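Local coordinates for ASCH domain (Vibrio cholerae TMA 21, PDB 3S9X), which is of unknown function but carries an ASCH domain of the PUA clan, a group linked to RNA, and so may bind nucleic acid, at residues A[62-65]-A[66-70]. Residues are numbered along the deposited sequence; the frame is centred on the assembly and turned at random.
Sequences LEYW and YSQKG
Gln68 lies over the Tyr64 ring one helical turn later, a CH-pi contact with its CB above the middle of the face, 3.7 Å from the ring centroid and only 7° off the normal. Its CG continues over the CD1–CE1 side and sits 3.6 Å from Tyr64 CE1. The tyrosine is placed for this by its first torsion, CG swung anti to the backbone N (chi1 -170°), which turns the ring back under the residues that follow. Lys69 slants obliquely past the CE2 side of the same ring, with its CD 3.8 Å from Tyr64 CE2, and its CG approaches Trp65 CE3, so the aliphatic part of the lysine touches both aromatic side chains. On another side of the turn, the bent Glu63 chain brings its carboxylate to Ser67: OG donates to Glu63 OE1 at 2.8 Å, meeting it from above the carboxylate plane. Gln68 NE2 adds a weak bond to the same hydroxyl. Tyr66 turns one face to Trp65 CB, while its OH bonds Ser61 and Trp65 NE1 reaches Glu135 of helix 121-139. Two carbonyls each take two amides: Glu63 O those of Tyr66 and Ser67, Tyr64 O those of Gln68 and Lys69. These bonds, with Gly70 leaving helical geometry at positive phi, mark a single short helical turn that follows edge strand 58-62 of the ASCH-domain sheet and packs beside helix 121-139.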
loop_
_atom_site.group_PDB
_atom_site.type_symbol
_atom_site.label_atom_id
_atom_site.label_comp_id
_atom_site.label_asym_id
_atom_site.label_seq_id
_atom_site.Cartn_x
_atom_site.Cartn_y
_atom_site.Cartn_z
ATOM N N LEU A 62 -10.251 2.399 -2.434
ATOM C CA LEU A 62 -11.378 2.940 -3.164
ATOM C C LEU A 62 -10.975 4.078 -4.050
ATOM O O LEU A 62 -10.345 5.030 -3.643
ATOM C CB LEU A 62 -12.479 3.409 -2.239
ATOM C CG LEU A 62 -13.132 2.379 -1.304
ATOM C CD1 LEU A 62 -14.033 3.113 -0.297
ATOM C CD2 LEU A 62 -13.939 1.370 -2.120
ATOM N N GLU A 63 -11.359 3.989 -5.312
ATOM C CA GLU A 63 -11.057 5.088 -6.251
ATOM C C GLU A 63 -11.715 6.429 -5.861
ATOM O O GLU A 63 -11.172 7.491 -6.151
ATOM C CB GLU A 63 -11.497 4.684 -7.635
ATOM C CG GLU A 63 -10.902 5.586 -8.693
ATOM C CD GLU A 63 -11.725 6.748 -9.060
ATOM O OE1 GLU A 63 -12.940 6.777 -8.783
ATOM O OE2 GLU A 63 -11.107 7.674 -9.627
ATOM N N TYR A 64 -12.806 6.355 -5.123
ATOM C CA TYR A 64 -13.541 7.487 -4.628
ATOM C C TYR A 64 -12.618 8.472 -3.932
ATOM O O TYR A 64 -12.781 9.706 -4.046
ATOM C CB TYR A 64 -14.605 7.026 -3.644
ATOM C CG TYR A 64 -15.603 8.100 -3.245
ATOM C CD1 TYR A 64 -16.797 8.257 -3.950
ATOM C CD2 TYR A 64 -15.391 8.906 -2.168
ATOM C CE1 TYR A 64 -17.721 9.182 -3.595
ATOM C CE2 TYR A 64 -16.347 9.826 -1.761
ATOM C CZ TYR A 64 -17.516 9.944 -2.492
ATOM O OH TYR A 64 -18.465 10.881 -2.136
ATOM N N TRP A 65 -11.589 7.967 -3.238
ATOM C CA TRP A 65 -10.668 8.863 -2.524
ATOM C C TRP A 65 -9.968 9.824 -3.460
ATOM O O TRP A 65 -9.554 10.955 -3.101
ATOM C CB TRP A 65 -9.597 8.072 -1.763
ATOM C CG TRP A 65 -10.128 7.391 -0.552
ATOM C CD1 TRP A 65 -10.341 6.074 -0.414
ATOM C CD2 TRP A 65 -10.550 8.000 0.677
ATOM N NE1 TRP A 65 -10.804 5.797 0.840
ATOM C CE2 TRP A 65 -10.904 6.964 1.540
ATOM C CE3 TRP A 65 -10.539 9.323 1.182
ATOM C CZ2 TRP A 65 -11.359 7.186 2.837
ATOM C CZ3 TRP A 65 -10.955 9.553 2.510
ATOM C CH2 TRP A 65 -11.365 8.498 3.328
ATOM N N TYR A 66 -9.713 9.374 -4.671
ATOM C CA TYR A 66 -8.905 10.147 -5.608
ATOM C C TYR A 66 -9.819 11.024 -6.433
ATOM O O TYR A 66 -9.639 12.230 -6.486
ATOM C CB TYR A 66 -8.046 9.275 -6.497
ATOM C CG TYR A 66 -7.293 8.250 -5.664
ATOM C CD1 TYR A 66 -6.137 8.551 -4.958
ATOM C CD2 TYR A 66 -7.820 6.969 -5.482
ATOM C CE1 TYR A 66 -5.552 7.620 -4.108
ATOM C CE2 TYR A 66 -7.249 6.040 -4.593
ATOM C CZ TYR A 66 -6.095 6.359 -3.952
ATOM O OH TYR A 66 -5.482 5.471 -3.093
ATOM N N SER A 67 -10.843 10.434 -7.039
ATOM C CA SER A 67 -11.755 11.184 -7.871
ATOM C C SER A 67 -12.690 12.133 -7.122
ATOM O O SER A 67 -12.978 13.243 -7.668
ATOM C CB SER A 67 -12.563 10.250 -8.751
ATOM O OG SER A 67 -13.396 9.425 -7.996
ATOM N N GLN A 68 -13.096 11.814 -5.909
ATOM C CA GLN A 68 -14.059 12.657 -5.243
ATOM C C GLN A 68 -13.484 13.382 -4.081
ATOM O O GLN A 68 -13.890 14.527 -3.791
ATOM C CB GLN A 68 -15.276 11.839 -4.838
ATOM C CG GLN A 68 -15.869 11.056 -6.014
ATOM C CD GLN A 68 -16.345 11.877 -7.212
ATOM O OE1 GLN A 68 -17.098 12.829 -7.073
ATOM N NE2 GLN A 68 -15.931 11.449 -8.415
ATOM N N LYS A 69 -12.459 12.820 -3.436
ATOM C CA LYS A 69 -11.910 13.459 -2.283
ATOM C C LYS A 69 -10.591 14.161 -2.573
ATOM O O LYS A 69 -10.011 14.749 -1.656
ATOM C CB LYS A 69 -11.701 12.518 -1.123
ATOM C CG LYS A 69 -12.928 11.764 -0.604
ATOM C CD LYS A 69 -14.173 12.671 -0.468
ATOM C CE LYS A 69 -13.966 13.707 0.562
ATOM N NZ LYS A 69 -13.964 13.151 1.962
ATOM N N GLY A 70 -10.117 14.034 -3.805
ATOM C CA GLY A 70 -8.952 14.755 -4.268
ATOM C C GLY A 70 -7.597 14.255 -3.808
ATOM O O GLY A 70 -6.616 14.964 -3.932
#